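Local atomic coordinates of Two-component insecticidal protein 16 kDa unit (Alcaligenes faecalis, PDB entry 5V3S), a protein that is one component of a binary insecticidal toxin that kills corn rootworm, and belongs to the aegerolysin family. Residues A[89-101]-A[111-125]. Numbering follows the deposited sequence.
Sequences LYDGDKLVFEYYW and DELTVKDKENYTVIK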
ATOM      1  N   LEU A  89       0.544   3.455  -8.115  1.00  9.03           N
ATOM      2  CA  LEU A  89       1.902   4.076  -8.157  1.00  9.67           C
ATOM      3  C   LEU A  89       2.206   4.320  -9.593  1.00  8.98           C
ATOM      4  O   LEU A  89       1.986   3.466 -10.443  1.00 10.18           O
ATOM      5  CB  LEU A  89       2.969   3.161  -7.679  1.00 10.00           C
ATOM      6  CG  LEU A  89       4.362   3.719  -7.476  1.00  9.91           C
ATOM      7  CD1 LEU A  89       4.463   4.632  -6.314  1.00 11.64           C
ATOM      8  CD2 LEU A  89       5.345   2.600  -7.319  1.00  9.97           C
ATOM      9  N   TYR A  90       2.805   5.456  -9.837  1.00 10.39           N
ATOM     10  CA  TYR A  90       3.144   5.891 -11.190  1.00 10.44           C
ATOM     11  C   TYR A  90       4.667   6.147 -11.291  1.00 10.53           C
ATOM     12  O   TYR A  90       5.355   6.390 -10.284  1.00  9.96           O
ATOM     13  CB  TYR A  90       2.447   7.204 -11.496  1.00 11.47           C
ATOM     14  CG  TYR A  90       0.978   7.089 -11.529  1.00 13.31           C
ATOM     15  CD1 TYR A  90       0.256   7.039 -10.340  1.00 13.09           C
ATOM     16  CD2 TYR A  90       0.303   7.013 -12.710  1.00 16.41           C
ATOM     17  CE1 TYR A  90      -1.133   6.847 -10.351  1.00 14.92           C
ATOM     18  CE2 TYR A  90      -1.076   6.825 -12.723  1.00 16.00           C
ATOM     19  CZ  TYR A  90      -1.773   6.756 -11.520  1.00 14.59           C
ATOM     20  OH  TYR A  90      -3.171   6.626 -11.616  1.00 21.76           O
ATOM     21  N   ASP A  91       5.162   6.122 -12.520  1.00 11.13           N
ATOM     22  CA  ASP A  91       6.564   6.531 -12.849  1.00 11.10           C
ATOM     23  C   ASP A  91       6.331   7.610 -13.925  1.00 11.48           C
ATOM     24  O   ASP A  91       5.977   7.267 -15.068  1.00 10.99           O
ATOM     25  CB  ASP A  91       7.352   5.368 -13.437  1.00 10.98           C
ATOM     26  CG  ASP A  91       8.825   5.823 -13.882  1.00 12.71           C
ATOM     27  OD1 ASP A  91       9.202   6.879 -13.444  1.00 11.39           O
ATOM     28  OD2 ASP A  91       9.562   5.072 -14.529  1.00 13.64           O
ATOM     29  N   GLY A  92       6.353   8.883 -13.524  1.00 14.16           N
ATOM     30  CA  GLY A  92       5.935   9.956 -14.429  1.00 16.26           C
ATOM     31  C   GLY A  92       4.445   9.817 -14.730  1.00 16.83           C
ATOM     32  O   GLY A  92       3.607   9.670 -13.812  1.00 19.95           O
ATOM     33  N   ASP A  93       4.108   9.772 -15.999  1.00 19.55           N
ATOM     34  CA  ASP A  93       2.709   9.597 -16.413  1.00 24.84           C
ATOM     35  C   ASP A  93       2.331   8.104 -16.670  1.00 20.27           C
ATOM     36  O   ASP A  93       1.232   7.816 -17.053  1.00 23.98           O
ATOM     37  CB  ASP A  93       2.431  10.396 -17.679  1.00 29.25           C
ATOM     38  CG  ASP A  93       2.376  11.861 -17.437  1.00 32.82           C
ATOM     39  OD1 ASP A  93       1.628  12.338 -16.488  1.00 30.86           O
ATOM     40  OD2 ASP A  93       3.093  12.548 -18.220  1.00 34.94           O
ATOM     41  N   LYS A  94       3.208   7.183 -16.322  1.00 18.74           N
ATOM     42  CA  LYS A  94       3.036   5.769 -16.604  1.00 18.23           C
ATOM     43  C   LYS A  94       2.490   5.097 -15.318  1.00 15.11           C
ATOM     44  O   LYS A  94       3.101   5.178 -14.247  1.00 13.23           O
ATOM     45  CB  LYS A  94       4.340   5.111 -16.985  1.00 23.56           C
ATOM     46  CG  LYS A  94       5.043   5.736 -18.192  1.00 30.04           C
ATOM     47  CD  LYS A  94       5.081   4.745 -19.345  1.00 34.51           C
ATOM     48  CE  LYS A  94       6.320   3.850 -19.317  1.00 41.05           C
ATOM     49  NZ  LYS A  94       6.663   3.311 -20.690  1.00 44.21           N
ATOM     50  N   LEU A  95       1.355   4.427 -15.436  1.00 14.92           N
ATOM     51  CA  LEU A  95       0.826   3.659 -14.281  1.00 11.82           C
ATOM     52  C   LEU A  95       1.636   2.342 -14.157  1.00 12.74           C
ATOM     53  O   LEU A  95       1.656   1.547 -15.099  1.00 13.42           O
ATOM     54  CB  LEU A  95      -0.650   3.368 -14.525  1.00 12.37           C
ATOM     55  CG  LEU A  95      -1.347   2.535 -13.408  1.00 13.22           C
ATOM     56  CD1 LEU A  95      -1.309   3.191 -12.078  1.00 12.88           C
ATOM     57  CD2 LEU A  95      -2.785   2.312 -13.875  1.00 13.96           C
ATOM     58  N   VAL A  96       2.268   2.106 -12.983  1.00 10.60           N
ATOM     59  CA  VAL A  96       3.087   0.956 -12.746  1.00 10.47           C
ATOM     60  C   VAL A  96       2.254  -0.164 -12.078  1.00 11.65           C
ATOM     61  O   VAL A  96       2.258  -1.291 -12.596  1.00 10.96           O
ATOM     62  CB  VAL A  96       4.285   1.368 -11.925  1.00 11.75           C
ATOM     63  CG1 VAL A  96       5.134   0.160 -11.534  1.00 12.56           C
ATOM     64  CG2 VAL A  96       5.047   2.435 -12.746  1.00 11.66           C
ATOM     65  N   PHE A  97       1.541   0.151 -11.013  1.00  9.79           N
ATOM     66  CA  PHE A  97       0.616  -0.853 -10.320  1.00  9.15           C
ATOM     67  C   PHE A  97      -0.558  -0.201  -9.621  1.00  9.14           C
ATOM     68  O   PHE A  97      -0.607   0.983  -9.382  1.00 10.46           O
ATOM     69  CB  PHE A  97       1.300  -1.830  -9.357  1.00  9.44           C
ATOM     70  CG  PHE A  97       1.808  -1.241  -8.037  1.00  9.76           C
ATOM     71  CD1 PHE A  97       0.982  -0.932  -6.998  1.00  9.56           C
ATOM     72  CD2 PHE A  97       3.184  -1.063  -7.810  1.00  9.76           C
ATOM     73  CE1 PHE A  97       1.476  -0.459  -5.783  1.00 10.29           C
ATOM     74  CE2 PHE A  97       3.669  -0.594  -6.630  1.00  9.99           C
ATOM     75  CZ  PHE A  97       2.805  -0.270  -5.592  1.00 10.83           C
ATOM     76  N   GLU A  98      -1.561  -1.015  -9.406  1.00  9.26           N
ATOM     77  CA  GLU A  98      -2.740  -0.674  -8.622  1.00  9.36           C
ATOM     78  C   GLU A  98      -2.759  -1.706  -7.512  1.00  9.61           C
ATOM     79  O   GLU A  98      -2.451  -2.916  -7.749  1.00 10.62           O
ATOM     80  CB  GLU A  98      -3.998  -0.759  -9.451  1.00 10.21           C
ATOM     81  CG  GLU A  98      -4.069   0.353 -10.514  1.00 11.64           C
ATOM     82  CD  GLU A  98      -5.108   0.063 -11.579  1.00 11.21           C
ATOM     83  OE1 GLU A  98      -5.419  -1.106 -11.904  1.00 12.93           O
ATOM     84  OE2 GLU A  98      -5.656   1.019 -12.017  1.00 13.47           O
ATOM     85  N   TYR A  99      -2.953  -1.214  -6.270  1.00 10.11           N
ATOM     86  CA  TYR A  99      -3.071  -2.123  -5.159  1.00 10.92           C
ATOM     87  C   TYR A  99      -4.435  -1.936  -4.441  1.00 10.98           C
ATOM     88  O   TYR A  99      -4.964  -0.830  -4.411  1.00 11.72           O
ATOM     89  CB  TYR A  99      -1.905  -1.913  -4.184  1.00 11.65           C
ATOM     90  CG  TYR A  99      -1.896  -2.931  -3.074  1.00 12.56           C
ATOM     91  CD1 TYR A  99      -1.690  -4.320  -3.364  1.00 12.21           C
ATOM     92  CD2 TYR A  99      -2.168  -2.538  -1.771  1.00 14.00           C
ATOM     93  CE1 TYR A  99      -1.707  -5.255  -2.316  1.00 15.56           C
ATOM     94  CE2 TYR A  99      -2.134  -3.430  -0.754  1.00 13.89           C
ATOM     95  CZ  TYR A  99      -1.928  -4.790  -1.031  1.00 15.98           C
ATOM     96  OH  TYR A  99      -1.999  -5.644   0.050  1.00 17.57           O
ATOM     97  N   TYR A 100      -4.963  -3.006  -3.854  1.00 11.51           N
ATOM     98  CA  TYR A 100      -6.300  -2.968  -3.170  1.00 12.97           C
ATOM     99  C   TYR A 100      -6.292  -3.990  -2.096  1.00 13.02           C
ATOM    100  O   TYR A 100      -5.659  -5.059  -2.243  1.00 11.75           O
ATOM    101  CB  TYR A 100      -7.469  -3.253  -4.187  1.00 15.34           C
ATOM    102  CG  TYR A 100      -8.822  -3.622  -3.548  1.00 18.44           C
ATOM    103  CD1 TYR A 100      -9.621  -2.643  -3.033  1.00 19.45           C
ATOM    104  CD2 TYR A 100      -9.236  -4.969  -3.374  1.00 20.75           C
ATOM    105  CE1 TYR A 100     -10.794  -2.910  -2.357  1.00 20.99           C
ATOM    106  CE2 TYR A 100     -10.447  -5.255  -2.732  1.00 21.58           C
ATOM    107  CZ  TYR A 100     -11.226  -4.186  -2.241  1.00 21.03           C
ATOM    108  OH  TYR A 100     -12.402  -4.385  -1.601  1.00 21.96           O
ATOM    109  N   TRP A 101      -6.888  -3.636  -0.950  1.00 14.50           N
ATOM    110  CA  TRP A 101      -6.991  -4.544   0.183  1.00 13.62           C
ATOM    111  C   TRP A 101      -8.412  -4.442   0.799  1.00 14.60           C
ATOM    112  O   TRP A 101      -9.072  -3.431   0.687  1.00 14.14           O
ATOM    113  CB  TRP A 101      -5.909  -4.230   1.229  1.00 14.29           C
ATOM    114  CG  TRP A 101      -6.082  -2.899   1.880  1.00 14.71           C
ATOM    115  CD1 TRP A 101      -6.815  -2.628   2.997  1.00 15.45           C
ATOM    116  CD2 TRP A 101      -5.556  -1.638   1.452  1.00 13.74           C
ATOM    117  NE1 TRP A 101      -6.792  -1.319   3.284  1.00 15.95           N
ATOM    118  CE2 TRP A 101      -6.018  -0.671   2.349  1.00 15.26           C
ATOM    119  CE3 TRP A 101      -4.663  -1.245   0.454  1.00 14.08           C
ATOM    120  CZ2 TRP A 101      -5.692   0.687   2.223  1.00 13.84           C
ATOM    121  CZ3 TRP A 101      -4.364   0.094   0.323  1.00 13.57           C
ATOM    122  CH2 TRP A 101      -4.827   1.032   1.234  1.00 13.89           C
ATOM    123  N   ASP A 111      -6.497  -9.269  -0.758  1.00 21.54           N
ATOM    124  CA  ASP A 111      -5.903  -8.115  -1.497  1.00 20.98           C
ATOM    125  C   ASP A 111      -5.724  -8.422  -2.948  1.00 23.09           C
ATOM    126  O   ASP A 111      -6.102  -9.504  -3.452  1.00 22.69           O
ATOM    127  CB  ASP A 111      -4.618  -7.706  -0.785  1.00 21.30           C
ATOM    128  CG  ASP A 111      -3.433  -8.671  -1.043  1.00 23.82           C
ATOM    129  OD1 ASP A 111      -3.568  -9.679  -1.868  1.00 22.48           O
ATOM    130  OD2 ASP A 111      -2.382  -8.362  -0.402  1.00 21.35           O
ATOM    131  N   GLU A 112      -5.160  -7.480  -3.678  1.00 20.42           N
ATOM    132  CA  GLU A 112      -4.975  -7.694  -5.095  1.00 20.94           C
ATOM    133  C   GLU A 112      -4.021  -6.647  -5.544  1.00 17.98           C
ATOM    134  O   GLU A 112      -4.237  -5.485  -5.243  1.00 14.92           O
ATOM    135  CB  GLU A 112      -6.268  -7.505  -5.850  1.00 23.04           C
ATOM    136  CG  GLU A 112      -6.112  -7.480  -7.357  1.00 31.64           C
ATOM    137  CD  GLU A 112      -6.259  -8.826  -7.968  1.00 33.03           C
ATOM    138  OE1 GLU A 112      -5.948  -9.832  -7.290  1.00 45.04           O
ATOM    139  OE2 GLU A 112      -6.709  -8.866  -9.127  1.00 42.34           O
ATOM    140  N   LEU A 113      -2.981  -7.107  -6.214  1.00 16.57           N
ATOM    141  CA  LEU A 113      -1.924  -6.237  -6.838  1.00 16.67           C
ATOM    142  C   LEU A 113      -1.949  -6.440  -8.313  1.00 17.87           C
ATOM    143  O   LEU A 113      -1.698  -7.541  -8.813  1.00 21.14           O
ATOM    144  CB  LEU A 113      -0.557  -6.613  -6.330  1.00 17.54           C
ATOM    145  CG  LEU A 113       0.584  -5.970  -7.116  1.00 18.21           C
ATOM    146  CD1 LEU A 113       0.661  -4.488  -6.709  1.00 18.95           C
ATOM    147  CD2 LEU A 113       1.849  -6.665  -6.830  1.00 19.35           C
ATOM    148  N   THR A 114      -2.324  -5.397  -9.028  1.00 18.59           N
ATOM    149  CA  THR A 114      -2.422  -5.379 -10.445  1.00 16.40           C
ATOM    150  C   THR A 114      -1.203  -4.662 -11.028  1.00 14.35           C
ATOM    151  O   THR A 114      -1.141  -3.424 -10.963  1.00 13.29           O
ATOM    152  CB  THR A 114      -3.734  -4.637 -10.880  1.00 16.34           C
ATOM    153  OG1 THR A 114      -4.918  -5.148 -10.172  1.00 19.25           O
ATOM    154  CG2 THR A 114      -3.995  -4.776 -12.383  1.00 18.82           C
ATOM    155  N   VAL A 115      -0.300  -5.408 -11.699  1.00 13.56           N
ATOM    156  CA  VAL A 115       0.857  -4.753 -12.285  1.00 14.56           C
ATOM    157  C   VAL A 115       0.499  -4.376 -13.701  1.00 15.06           C
ATOM    158  O   VAL A 115       0.042  -5.224 -14.529  1.00 15.74           O
ATOM    159  CB  VAL A 115       2.116  -5.658 -12.265  1.00 15.38           C
ATOM    160  CG1 VAL A 115       3.299  -4.938 -12.972  1.00 15.64           C
ATOM    161  CG2 VAL A 115       2.430  -6.062 -10.858  1.00 15.46           C
ATOM    162  N   LYS A 116       0.737  -3.129 -14.023  1.00 16.27           N
ATOM    163  CA  LYS A 116       0.245  -2.578 -15.294  1.00 18.50           C
ATOM    164  C   LYS A 116       1.324  -2.551 -16.376  1.00 19.24           C
ATOM    165  O   LYS A 116       1.006  -2.494 -17.556  1.00 22.65           O
ATOM    166  CB  LYS A 116      -0.369  -1.181 -15.060  1.00 18.46           C
ATOM    167  CG  LYS A 116      -1.647  -1.304 -14.192  1.00 18.89           C
ATOM    168  CD  LYS A 116      -2.735  -1.939 -15.038  1.00 19.89           C
ATOM    169  CE  LYS A 116      -3.485  -0.937 -15.883  1.00 21.04           C
ATOM    170  NZ  LYS A 116      -4.672  -1.571 -16.574  1.00 21.41           N
ATOM    171  N   ASP A 117       2.590  -2.555 -15.976  1.00 17.60           N
ATOM    172  CA  ASP A 117       3.650  -2.636 -16.989  1.00 17.22           C
ATOM    173  C   ASP A 117       4.689  -3.604 -16.522  1.00 17.16           C
ATOM    174  O   ASP A 117       5.684  -3.202 -15.913  1.00 17.12           O
ATOM    175  CB  ASP A 117       4.256  -1.261 -17.237  1.00 17.84           C
ATOM    176  CG  ASP A 117       5.287  -1.277 -18.364  1.00 19.25           C
ATOM    177  OD1 ASP A 117       5.600  -2.371 -18.899  1.00 23.12           O
ATOM    178  OD2 ASP A 117       5.712  -0.192 -18.734  1.00 20.89           O
ATOM    179  N   LYS A 118       4.480  -4.878 -16.826  1.00 16.78           N
ATOM    180  CA  LYS A 118       5.423  -5.920 -16.448  1.00 19.49           C
ATOM    181  C   LYS A 118       6.708  -5.889 -17.272  1.00 19.71           C
ATOM    182  O   LYS A 118       7.733  -6.371 -16.820  1.00 19.38           O
ATOM    183  CB  LYS A 118       4.823  -7.278 -16.659  1.00 22.42           C
ATOM    184  CG  LYS A 118       3.774  -7.624 -15.617  1.00 28.01           C
ATOM    185  CD  LYS A 118       3.005  -8.880 -16.041  1.00 28.64           C
ATOM    186  CE  LYS A 118       1.848  -9.149 -15.057  1.00 31.02           C
ATOM    187  NZ  LYS A 118       0.756  -8.235 -15.326  1.00 29.34           N
ATOM    188  N   GLU A 119       6.610  -5.301 -18.463  1.00 20.35           N
ATOM    189  CA  GLU A 119       7.704  -5.276 -19.411  1.00 22.77           C
ATOM    190  C   GLU A 119       8.810  -4.376 -18.895  1.00 18.10           C
ATOM    191  O   GLU A 119       9.953  -4.747 -19.003  1.00 23.02           O
ATOM    192  CB  GLU A 119       7.244  -4.762 -20.786  1.00 27.06           C
ATOM    193  CG  GLU A 119       6.494  -5.783 -21.641  1.00 32.87           C
ATOM    194  CD  GLU A 119       6.687  -5.549 -23.154  1.00 42.32           C
ATOM    195  OE1 GLU A 119       7.519  -4.689 -23.574  1.00 46.69           O
ATOM    196  OE2 GLU A 119       6.027  -6.252 -23.945  1.00 49.22           O
ATOM    197  N   ASN A 120       8.475  -3.239 -18.309  1.00 14.40           N
ATOM    198  CA  ASN A 120       9.474  -2.196 -17.948  1.00 15.53           C
ATOM    199  C   ASN A 120       9.846  -2.178 -16.445  1.00 13.71           C
ATOM    200  O   ASN A 120      10.802  -1.583 -16.077  1.00 13.44           O
ATOM    201  CB  ASN A 120       8.948  -0.856 -18.439  1.00 15.84           C
ATOM    202  CG  ASN A 120       8.944  -0.784 -19.963  1.00 19.58           C
ATOM    203  OD1 ASN A 120       9.972  -1.060 -20.591  1.00 21.79           O
ATOM    204  ND2 ASN A 120       7.811  -0.420 -20.552  1.00 19.90           N
ATOM    205  N   TYR A 121       9.065  -2.880 -15.611  1.00 14.13           N
ATOM    206  CA  TYR A 121       9.194  -2.883 -14.165  1.00 13.22           C
ATOM    207  C   TYR A 121       9.074  -4.314 -13.579  1.00 12.72           C
ATOM    208  O   TYR A 121       8.365  -5.160 -14.109  1.00 15.12           O
ATOM    209  CB  TYR A 121       8.152  -1.989 -13.546  1.00 13.07           C
ATOM    210  CG  TYR A 121       8.179  -0.589 -14.100  1.00 12.35           C
ATOM    211  CD1 TYR A 121       8.943   0.408 -13.508  1.00 12.62           C
ATOM    212  CD2 TYR A 121       7.391  -0.269 -15.168  1.00 12.58           C
ATOM    213  CE1 TYR A 121       8.905   1.734 -13.972  1.00 11.33           C
ATOM    214  CE2 TYR A 121       7.410   0.981 -15.691  1.00 12.75           C
ATOM    215  CZ  TYR A 121       8.176   1.950 -15.122  1.00 12.46           C
ATOM    216  OH  TYR A 121       8.155   3.191 -15.683  1.00 15.11           O
ATOM    217  N   THR A 122       9.915  -4.606 -12.640  1.00 13.79           N
ATOM    218  CA  THR A 122       9.757  -5.749 -11.795  1.00 13.71           C
ATOM    219  C   THR A 122       9.072  -5.288 -10.514  1.00 12.49           C
ATOM    220  O   THR A 122       9.565  -4.519  -9.737  1.00 10.60           O
ATOM    221  CB  THR A 122      11.068  -6.480 -11.525  1.00 16.28           C
ATOM    222  OG1 THR A 122      11.701  -6.774 -12.785  1.00 16.85           O
ATOM    223  CG2 THR A 122      10.793  -7.815 -10.819  1.00 15.40           C
ATOM    224  N   VAL A 123       7.886  -5.843 -10.300  1.00 13.71           N
ATOM    225  CA  VAL A 123       7.134  -5.485  -9.135  1.00 13.56           C
ATOM    226  C   VAL A 123       6.805  -6.730  -8.330  1.00 12.07           C
ATOM    227  O   VAL A 123       6.133  -7.608  -8.856  1.00 11.62           O
ATOM    228  CB  VAL A 123       5.866  -4.757  -9.529  1.00 13.48           C
ATOM    229  CG1 VAL A 123       5.102  -4.339  -8.322  1.00 14.37           C
ATOM    230  CG2 VAL A 123       6.143  -3.494 -10.259  1.00 14.22           C
ATOM    231  N   ILE A 124       7.259  -6.778  -7.094  1.00 11.24           N
ATOM    232  CA  ILE A 124       7.112  -7.971  -6.185  1.00 12.90           C
ATOM    233  C   ILE A 124       6.510  -7.627  -4.817  1.00 12.26           C
ATOM    234  O   ILE A 124       7.065  -6.762  -4.109  1.00 11.26           O
ATOM    235  CB  ILE A 124       8.407  -8.738  -5.988  1.00 12.80           C
ATOM    236  CG1 ILE A 124       9.077  -9.170  -7.319  1.00 15.11           C
ATOM    237  CG2 ILE A 124       8.107  -9.986  -5.084  1.00 13.71           C
ATOM    238  CD1 ILE A 124       8.427 -10.320  -8.028  1.00 18.21           C
ATOM    239  N   LYS A 125       5.400  -8.337  -4.456  1.00 12.31           N
ATOM    240  CA  LYS A 125       4.848  -8.196  -3.109  1.00 13.53           C
ATOM    241  C   LYS A 125       5.167  -9.412  -2.157  1.00 13.75           C
ATOM    242  O   LYS A 125       5.131 -10.579  -2.585  1.00 15.80           O
ATOM    243  CB  LYS A 125       3.356  -8.002  -3.239  1.00 16.02           C
ATOM    244  CG  LYS A 125       2.622  -7.850  -1.918  1.00 18.06           C
ATOM    245  CD  LYS A 125       1.151  -7.559  -2.167  1.00 18.06           C
ATOM    246  CE  LYS A 125       0.454  -8.826  -2.686  1.00 22.92           C
ATOM    247  NZ  LYS A 125      -0.075  -9.779  -1.655  1.00 22.35           N
TER
HETATM  248  O   HOH W   1      -6.249  -1.311 -14.398  1.00 13.92           O
HETATM  249  O   HOH W   2      -6.855  -2.854 -10.777  1.00 23.90           O
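Glu98 and Thr114 exchange two backbone hydrogen bonds, and the one from Thr114 N to Glu98 O measures 2.8 Å. Their strands, 94-101 and 111-115, run antiparallel. Tyr100 and Glu112 make a second such pair, with both bonds more bent, the N-H...O angles being 135° and 139°. Lys116 N adds a straighter bond to Val96 O. Val96 and Phe97 together face Leu89 in a classic beta bulge between strands 83-91 and 94-103.

Apolar packing follows on the side that carries Phe97 and Tyr99. Leu113 CD1 lies 3.6 Å from Phe97 CD1, and Val123 CG1 meets Phe97 CD2 at 3.8 Å. Leu113 CB sits at the edge of the Tyr99 ring. Val96 CG2 makes a CH-pi contact over one face of Tyr121, 4.0 Å from the ring centroid. These strands belong to the two facing sheets of the aegerolysin beta sandwich: the hairpin 94-103/110-115 closes one side of one sheet, with 110-115 outermost, and 121-126 is an edge strand of the other. Phe97 also touches Val142, and Tyr99 touches Ile138, both on strand 136-144.

Two tyrosine hydroxyls donate to carboxylates. Tyr121 OH meets the anti lone pair of Asp91 OD2 at 2.6 Å. With chi1 at 176°, the Asp91 carboxylate swings away from its own N and puts OD2 at that hydroxyl; Lys144 forms a salt bridge with the same oxygen. Tyr99 OH reaches Asp111 OD2 at 2.8 Å on its anti side. Lys125 NZ takes the syn side in a salt bridge, and Gly129 N also donates to this oxygen.

On the other side of the hairpin, water links Glu98 OE1 to Lys116 NZ. A second water joins Glu98 OE1 to Thr114 OG1.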